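Svp1-like protein 2 (Kluyveromyces lactis, PDB 4V16) probably binds phosphatidylinositol 3,5-bisphosphate through a seven-bladed beta-propeller of the PROPPIN family and so associates with membranes. Local coordinates at residues H79-D83 with V84-D88; R60-R64 with T65-A69. One frame throughout, in Å; residues are numbered along the deposited sequence.

Contact 1 of 2, residues H79-D83 with V84-D88; sequences HIWDD and VKKQD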
ATOM      1  N   HIS A  79      10.515   3.327 -16.177  1.00 38.57           N
ATOM      2  CA  HIS A  79      11.104   4.660 -16.269  1.00 41.06           C
ATOM      3  C   HIS A  79      11.285   5.284 -14.891  1.00 37.18           C
ATOM      4  O   HIS A  79      10.503   5.023 -13.979  1.00 36.59           O
ATOM      5  CB  HIS A  79      10.230   5.578 -17.126  1.00 38.67           C
ATOM      6  CG  HIS A  79      10.025   5.092 -18.525  1.00 40.56           C
ATOM      7  ND1 HIS A  79      10.675   5.646 -19.609  1.00 42.40           N
ATOM      8  CD2 HIS A  79       9.239   4.109 -19.021  1.00 40.31           C
ATOM      9  CE1 HIS A  79      10.298   5.022 -20.709  1.00 44.75           C
ATOM     10  NE2 HIS A  79       9.427   4.085 -20.382  1.00 48.54           N
ATOM     11  N   ILE A  80      12.326   6.101 -14.752  1.00 35.19           N
ATOM     12  CA  ILE A  80      12.473   6.982 -13.600  1.00 36.66           C
ATOM     13  C   ILE A  80      12.399   8.418 -14.107  1.00 38.66           C
ATOM     14  O   ILE A  80      13.361   8.945 -14.666  1.00 42.28           O
ATOM     15  CB  ILE A  80      13.794   6.750 -12.841  1.00 40.12           C
ATOM     16  CG1 ILE A  80      13.920   5.287 -12.404  1.00 42.17           C
ATOM     17  CG2 ILE A  80      13.880   7.670 -11.630  1.00 36.42           C
ATOM     18  CD1 ILE A  80      12.845   4.825 -11.438  1.00 35.21           C
ATOM     19  N   TRP A  81      11.241   9.036 -13.909  1.00 37.17           N
ATOM     20  CA  TRP A  81      10.936  10.344 -14.476  1.00 37.95           C
ATOM     21  C   TRP A  81      11.316  11.474 -13.519  1.00 40.04           C
ATOM     22  O   TRP A  81      11.018  11.419 -12.326  1.00 37.56           O
ATOM     23  CB  TRP A  81       9.444  10.406 -14.822  1.00 38.59           C
ATOM     24  CG  TRP A  81       8.963  11.699 -15.419  1.00 40.27           C
ATOM     25  CD1 TRP A  81       8.346  12.727 -14.765  1.00 37.98           C
ATOM     26  CD2 TRP A  81       9.035  12.086 -16.796  1.00 42.66           C
ATOM     27  NE1 TRP A  81       8.037  13.733 -15.648  1.00 35.87           N
ATOM     28  CE2 TRP A  81       8.450  13.365 -16.901  1.00 42.60           C
ATOM     29  CE3 TRP A  81       9.542  11.479 -17.948  1.00 42.81           C
ATOM     30  CZ2 TRP A  81       8.359  14.046 -18.113  1.00 50.15           C
ATOM     31  CZ3 TRP A  81       9.452  12.158 -19.151  1.00 55.21           C
ATOM     32  CH2 TRP A  81       8.865  13.428 -19.224  1.00 52.75           C
ATOM     33  N   ASP A  82      11.991  12.488 -14.052  1.00 37.19           N
ATOM     34  CA  ASP A  82      12.330  13.679 -13.283  1.00 34.82           C
ATOM     35  C   ASP A  82      11.240  14.724 -13.494  1.00 40.52           C
ATOM     36  O   ASP A  82      10.973  15.140 -14.622  1.00 41.62           O
ATOM     37  CB  ASP A  82      13.699  14.220 -13.700  1.00 43.11           C
ATOM     38  CG  ASP A  82      14.232  15.273 -12.742  1.00 39.57           C
ATOM     39  OD1 ASP A  82      13.435  16.096 -12.249  1.00 34.24           O
ATOM     40  OD2 ASP A  82      15.453  15.275 -12.479  1.00 45.18           O
ATOM     41  N   ASP A  83      10.623  15.151 -12.399  1.00 42.02           N
ATOM     42  CA  ASP A  83       9.421  15.974 -12.460  1.00 41.12           C
ATOM     43  C   ASP A  83       9.708  17.443 -12.785  1.00 44.89           C
ATOM     44  O   ASP A  83       8.815  18.165 -13.231  1.00 40.06           O
ATOM     45  CB  ASP A  83       8.665  15.873 -11.130  1.00 47.15           C
ATOM     46  CG  ASP A  83       7.268  16.449 -11.204  1.00 60.18           C
ATOM     47  OD1 ASP A  83       6.719  16.546 -12.323  1.00 72.33           O
ATOM     48  OD2 ASP A  83       6.713  16.797 -10.139  1.00 57.59           O
ATOM     49  N   VAL A  84      10.943  17.885 -12.557  1.00 41.21           N
ATOM     50  CA  VAL A  84      11.313  19.272 -12.833  1.00 40.11           C
ATOM     51  C   VAL A  84      12.051  19.366 -14.167  1.00 40.30           C
ATOM     52  O   VAL A  84      11.822  20.295 -14.944  1.00 42.72           O
ATOM     53  CB  VAL A  84      12.182  19.877 -11.696  1.00 42.01           C
ATOM     54  CG1 VAL A  84      13.422  19.045 -11.426  1.00 49.57           C
ATOM     55  CG2 VAL A  84      12.562  21.313 -12.018  1.00 46.60           C
ATOM     56  N   LYS A  85      12.930  18.403 -14.432  1.00 43.90           N
ATOM     57  CA  LYS A  85      13.604  18.321 -15.724  1.00 40.21           C
ATOM     58  C   LYS A  85      12.616  17.916 -16.815  1.00 45.20           C
ATOM     59  O   LYS A  85      12.830  18.201 -17.994  1.00 43.07           O
ATOM     60  CB  LYS A  85      14.758  17.319 -15.682  1.00 40.53           C
ATOM     61  CG  LYS A  85      16.034  17.809 -15.017  1.00 40.14           C
ATOM     62  CD  LYS A  85      17.165  16.810 -15.257  1.00 45.54           C
ATOM     63  CE  LYS A  85      18.510  17.332 -14.782  1.00 42.68           C
ATOM     64  NZ  LYS A  85      18.641  17.310 -13.299  1.00 51.24           N
ATOM     65  N   LYS A  86      11.540  17.245 -16.409  1.00 47.43           N
ATOM     66  CA  LYS A  86      10.506  16.804 -17.337  1.00 43.81           C
ATOM     67  C   LYS A  86      11.087  15.820 -18.364  1.00 47.08           C
ATOM     68  O   LYS A  86      10.789  15.889 -19.558  1.00 49.23           O
ATOM     69  CB  LYS A  86       9.865  18.024 -18.017  1.00 43.83           C
ATOM     70  CG  LYS A  86       8.387  18.206 -17.719  1.00 47.29           C
ATOM     71  CD  LYS A  86       8.159  18.596 -16.270  1.00 44.00           C
ATOM     72  CE  LYS A  86       6.740  19.099 -16.050  1.00 56.36           C
ATOM     73  NZ  LYS A  86       6.382  19.198 -14.608  1.00 55.83           N
ATOM     74  N   GLN A  87      11.912  14.892 -17.885  1.00 43.43           N
ATOM     75  CA  GLN A  87      12.519  13.883 -18.749  1.00 48.69           C
ATOM     76  C   GLN A  87      12.889  12.619 -17.974  1.00 46.35           C
ATOM     77  O   GLN A  87      12.859  12.600 -16.744  1.00 44.48           O
ATOM     78  CB  GLN A  87      13.768  14.445 -19.432  1.00 52.26           C
ATOM     79  CG  GLN A  87      14.956  14.631 -18.502  1.00 51.68           C
ATOM     80  CD  GLN A  87      16.183  15.134 -19.231  1.00 59.73           C
ATOM     81  OE1 GLN A  87      16.126  15.466 -20.415  1.00 60.17           O
ATOM     82  NE2 GLN A  87      17.308  15.189 -18.525  1.00 60.44           N
ATOM     83  N   ASP A  88      13.248  11.569 -18.707  1.00 47.12           N
ATOM     84  CA  ASP A  88      13.679  10.320 -18.094  1.00 45.44           C
ATOM     85  C   ASP A  88      15.068  10.471 -17.487  1.00 42.35           C
ATOM     86  O   ASP A  88      15.922  11.166 -18.036  1.00 47.51           O
ATOM     87  CB  ASP A  88      13.690   9.181 -19.121  1.00 46.98           C
ATOM     88  CG  ASP A  88      12.307   8.855 -19.655  1.00 55.55           C
ATOM     89  OD1 ASP A  88      11.323   8.993 -18.898  1.00 54.94           O
ATOM     90  OD2 ASP A  88      12.207   8.449 -20.834  1.00 59.59           O
TER

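Contact 2 of 2, residues R60-R64 with T65-A69; sequences RMLHR and TNYIA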
ATOM      1  N   ARG A  60       4.479   4.950  -9.337  1.00 25.84           N
ATOM      2  CA  ARG A  60       4.810   5.178  -7.940  1.00 21.91           C
ATOM      3  C   ARG A  60       5.514   6.513  -7.777  1.00 25.52           C
ATOM      4  O   ARG A  60       5.939   7.129  -8.755  1.00 28.04           O
ATOM      5  CB  ARG A  60       5.692   4.051  -7.401  1.00 25.67           C
ATOM      6  CG  ARG A  60       5.012   2.697  -7.341  1.00 25.66           C
ATOM      7  CD  ARG A  60       3.907   2.672  -6.302  1.00 28.21           C
ATOM      8  NE  ARG A  60       3.263   1.364  -6.234  1.00 32.08           N
ATOM      9  CZ  ARG A  60       2.261   0.975  -7.016  1.00 31.80           C
ATOM     10  NH1 ARG A  60       1.772   1.791  -7.942  1.00 32.94           N
ATOM     11  NH2 ARG A  60       1.746  -0.237  -6.874  1.00 40.67           N
ATOM     12  N   MET A  61       5.647   6.939  -6.527  1.00 28.80           N
ATOM     13  CA  MET A  61       6.149   8.264  -6.202  1.00 24.70           C
ATOM     14  C   MET A  61       7.078   8.184  -4.997  1.00 30.64           C
ATOM     15  O   MET A  61       6.825   7.420  -4.062  1.00 36.59           O
ATOM     16  CB  MET A  61       4.974   9.200  -5.923  1.00 32.63           C
ATOM     17  CG  MET A  61       5.345  10.630  -5.610  1.00 38.51           C
ATOM     18  SD  MET A  61       3.871  11.593  -5.218  1.00 35.52           S
ATOM     19  CE  MET A  61       4.574  13.232  -5.041  1.00 41.47           C
ATOM     20  N   LEU A  62       8.156   8.963  -5.024  1.00 30.66           N
ATOM     21  CA  LEU A  62       9.117   8.980  -3.923  1.00 30.37           C
ATOM     22  C   LEU A  62       8.878  10.160  -2.988  1.00 28.53           C
ATOM     23  O   LEU A  62       9.318  11.277  -3.263  1.00 29.60           O
ATOM     24  CB  LEU A  62      10.549   9.027  -4.459  1.00 33.80           C
ATOM     25  CG  LEU A  62      11.657   9.053  -3.398  1.00 34.47           C
ATOM     26  CD1 LEU A  62      11.533   7.878  -2.428  1.00 29.81           C
ATOM     27  CD2 LEU A  62      13.026   9.048  -4.062  1.00 34.26           C
ATOM     28  N   HIS A  63       8.184   9.897  -1.883  1.00 30.72           N
ATOM     29  CA  HIS A  63       7.912  10.905  -0.863  1.00 32.62           C
ATOM     30  C   HIS A  63       7.236  12.129  -1.484  1.00 29.92           C
ATOM     31  O   HIS A  63       6.199  11.994  -2.137  1.00 28.80           O
ATOM     32  CB  HIS A  63       9.209  11.289  -0.144  1.00 27.43           C
ATOM     33  CG  HIS A  63       9.908  10.123   0.489  1.00 31.02           C
ATOM     34  ND1 HIS A  63       9.297   9.303   1.410  1.00 35.08           N
ATOM     35  CD2 HIS A  63      11.164   9.645   0.328  1.00 31.98           C
ATOM     36  CE1 HIS A  63      10.147   8.365   1.793  1.00 30.68           C
ATOM     37  NE2 HIS A  63      11.285   8.549   1.151  1.00 33.77           N
ATOM     38  N   ARG A  64       7.810  13.312  -1.278  1.00 31.49           N
ATOM     39  CA  ARG A  64       7.302  14.530  -1.902  1.00 31.73           C
ATOM     40  C   ARG A  64       8.376  15.176  -2.774  1.00 32.04           C
ATOM     41  O   ARG A  64       8.428  16.398  -2.921  1.00 32.54           O
ATOM     42  CB  ARG A  64       6.811  15.512  -0.836  1.00 29.39           C
ATOM     43  CG  ARG A  64       5.525  15.078  -0.166  1.00 28.78           C
ATOM     44  CD  ARG A  64       4.984  16.153   0.753  1.00 32.72           C
ATOM     45  NE  ARG A  64       3.522  16.144   0.776  1.00 38.41           N
ATOM     46  CZ  ARG A  64       2.739  16.981   0.098  1.00 34.33           C
ATOM     47  NH1 ARG A  64       3.254  17.934  -0.670  1.00 32.71           N
ATOM     48  NH2 ARG A  64       1.423  16.871   0.196  1.00 39.91           N
ATOM     49  N   THR A  65       9.228  14.342  -3.360  1.00 33.03           N
ATOM     50  CA  THR A  65      10.303  14.823  -4.217  1.00 32.93           C
ATOM     51  C   THR A  65       9.834  14.894  -5.662  1.00 30.59           C
ATOM     52  O   THR A  65       8.650  14.727  -5.950  1.00 30.17           O
ATOM     53  CB  THR A  65      11.545  13.916  -4.142  1.00 32.25           C
ATOM     54  OG1 THR A  65      11.280  12.677  -4.812  1.00 35.71           O
ATOM     55  CG2 THR A  65      11.927  13.644  -2.696  1.00 21.72           C
ATOM     56  N   ASN A  66      10.777  15.139  -6.564  1.00 31.85           N
ATOM     57  CA  ASN A  66      10.487  15.233  -7.988  1.00 36.56           C
ATOM     58  C   ASN A  66      10.694  13.898  -8.702  1.00 40.40           C
ATOM     59  O   ASN A  66      10.633  13.827  -9.931  1.00 40.27           O
ATOM     60  CB  ASN A  66      11.368  16.307  -8.631  1.00 34.30           C
ATOM     61  CG  ASN A  66      12.845  16.114  -8.322  1.00 36.11           C
ATOM     62  OD1 ASN A  66      13.225  15.866  -7.177  1.00 34.98           O
ATOM     63  ND2 ASN A  66      13.682  16.219  -9.347  1.00 42.33           N
ATOM     64  N   TYR A  67      10.933  12.843  -7.928  1.00 38.16           N
ATOM     65  CA  TYR A  67      11.294  11.546  -8.490  1.00 33.43           C
ATOM     66  C   TYR A  67      10.085  10.624  -8.619  1.00 33.09           C
ATOM     67  O   TYR A  67       9.519  10.173  -7.623  1.00 36.85           O
ATOM     68  CB  TYR A  67      12.379  10.894  -7.633  1.00 30.72           C
ATOM     69  CG  TYR A  67      13.690  11.649  -7.663  1.00 41.10           C
ATOM     70  CD1 TYR A  67      14.260  12.037  -8.870  1.00 40.75           C
ATOM     71  CD2 TYR A  67      14.348  11.991  -6.489  1.00 39.22           C
ATOM     72  CE1 TYR A  67      15.452  12.730  -8.908  1.00 39.65           C
ATOM     73  CE2 TYR A  67      15.544  12.688  -6.517  1.00 40.44           C
ATOM     74  CZ  TYR A  67      16.091  13.055  -7.733  1.00 43.69           C
ATOM     75  OH  TYR A  67      17.279  13.748  -7.778  1.00 50.48           O
ATOM     76  N   ILE A  68       9.710  10.352  -9.865  1.00 35.22           N
ATOM     77  CA  ILE A  68       8.551   9.530 -10.183  1.00 36.16           C
ATOM     78  C   ILE A  68       8.988   8.297 -10.967  1.00 35.69           C
ATOM     79  O   ILE A  68       9.868   8.379 -11.824  1.00 40.08           O
ATOM     80  CB  ILE A  68       7.515  10.326 -11.002  1.00 33.23           C
ATOM     81  CG1 ILE A  68       7.048  11.552 -10.212  1.00 33.68           C
ATOM     82  CG2 ILE A  68       6.322   9.445 -11.373  1.00 32.46           C
ATOM     83  CD1 ILE A  68       6.266  12.550 -11.033  1.00 44.84           C
ATOM     84  N   ALA A  69       8.373   7.157 -10.667  1.00 33.85           N
ATOM     85  CA  ALA A  69       8.653   5.914 -11.378  1.00 33.69           C
ATOM     86  C   ALA A  69       7.367   5.329 -11.937  1.00 33.31           C
ATOM     87  O   ALA A  69       6.404   5.119 -11.198  1.00 33.14           O
ATOM     88  CB  ALA A  69       9.331   4.911 -10.459  1.00 30.73           C
TER

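Contact 1 of 2, residues H79-D83 with V84-D88
His-79 meets Asp-88 on the beta hairpin that joins strands 77-82 and 87-93 on the outer side of a propeller blade. Its ND1 gives a weak hydrogen bond to OD2 of Asp-88 (3.4 Å), with the carboxylate at the ring edge and the two planes turned 43° apart. Trp-81 faces Asp-88 as a non-hydrogen-bonded pair. With CG anti to the backbone N (chi1 180°), its indole lies over the backbone of the returning strand: one face covers the Lys-86 to Gln-87 peptide, CZ2 standing 3.3 Å from C of Lys-86, while OD1 of Asp-88 sits in plane at the ring edge. The backbone N of Asp-82 bonds almost straight to O of Gln-87 at 2.8 Å. Lys-86 and Gln-87 both lie opposite Asp-82, a G1 beta bulge, and both backbone N atoms make weak hydrogen bonds to its O. The Asp-82 carboxylate folds over the turn: OD1 takes the N of Val-84 at 3.1 Å on its anti side, an Asx turn, and the N of Lys-85 at 3.2 Å from above the carboxylate plane. Asn-66 ND2 also donates to OD1, and OD2 has a long salt bridge to Lys-85. Asp-83 runs alongside Lys-86, whose NZ reaches the Asp-83 O at 3.0 Å and, as a salt bridge, its OD1 at 3.5 Å. Three donors on OD1 thus fix the rotation of the buried Asp-82 carboxylate, and together with Lys-85 would probably stabilise its negative charge within the turn.

Contact 2 of 2, residues R60-R64 with T65-A69
Leu-62 and Thr-65 close the tight beta hairpin between strands 59-61 and 67-72 of a propeller blade. The tightly paired part is the strand end. Arg-60 and Ala-69 form a hydrogen-bonded pair, Arg-60 N reaching Ala-69 O at 2.7 Å with an N-H...O angle of 173°, and Met-61 and Ile-68 a non-hydrogen-bonded one; on this second pair's face both side chains pack against strands 28-32 and 36-41. Further on, Leu-62 N donates to Tyr-67 O (3.2 Å). The Leu-62 and Tyr-67 side chains run alongside each other, and CD2 of the leucine approaches CD2 of the tyrosine to 4.0 Å, obliquely to the ring. The turn side is looser. Arg-64 is exposed, its guanidinium held by Asn-41 and Ser-27 rather than by the hairpin, and the Asn-66 side chain turns to Asp-82, to which its ND2 bonds, with its OD1 over the Tyr-67 ring. What ties this side down is Thr-65. Its chi1 of 72° places OG1 within 2.9 Å of Leu-62 O, to which it donates, and in an ST turn OG1 itself accepts from Tyr-67 N at 3.1 Å. A valine in its place would probably leave Tyr-67 N without this acceptor and Leu-62 O with one donor fewer, letting the turn shift. Leu-62 O is gripped a second time by Thr-65 N, at 3.1 Å and in the carbonyl plane.

How the contacts relate
Contacts 1 and 2 are the last and first hairpins of one four-stranded antiparallel blade, with centres about 10 Å apart. Contact 2 lies nearer the centre of the chain, its centre about 15 Å from it against about 23 Å for contact 1. Strands 67-72 and 77-82, neighbours in the sheet, join them: Trp-81 N stands 2.6 Å from Ile-68 O and Asp-83 N 2.8 Å from Asn-66 O, both probable hydrogen bonds. Asn-66 thus belongs to contact 2 but bridges to the turn of contact 1 through its backbone as well as its amide. Apolar packing adds Ile-80 CD1 against Ala-69 CB at 3.6 Å. Both contacts belong to the blade framework.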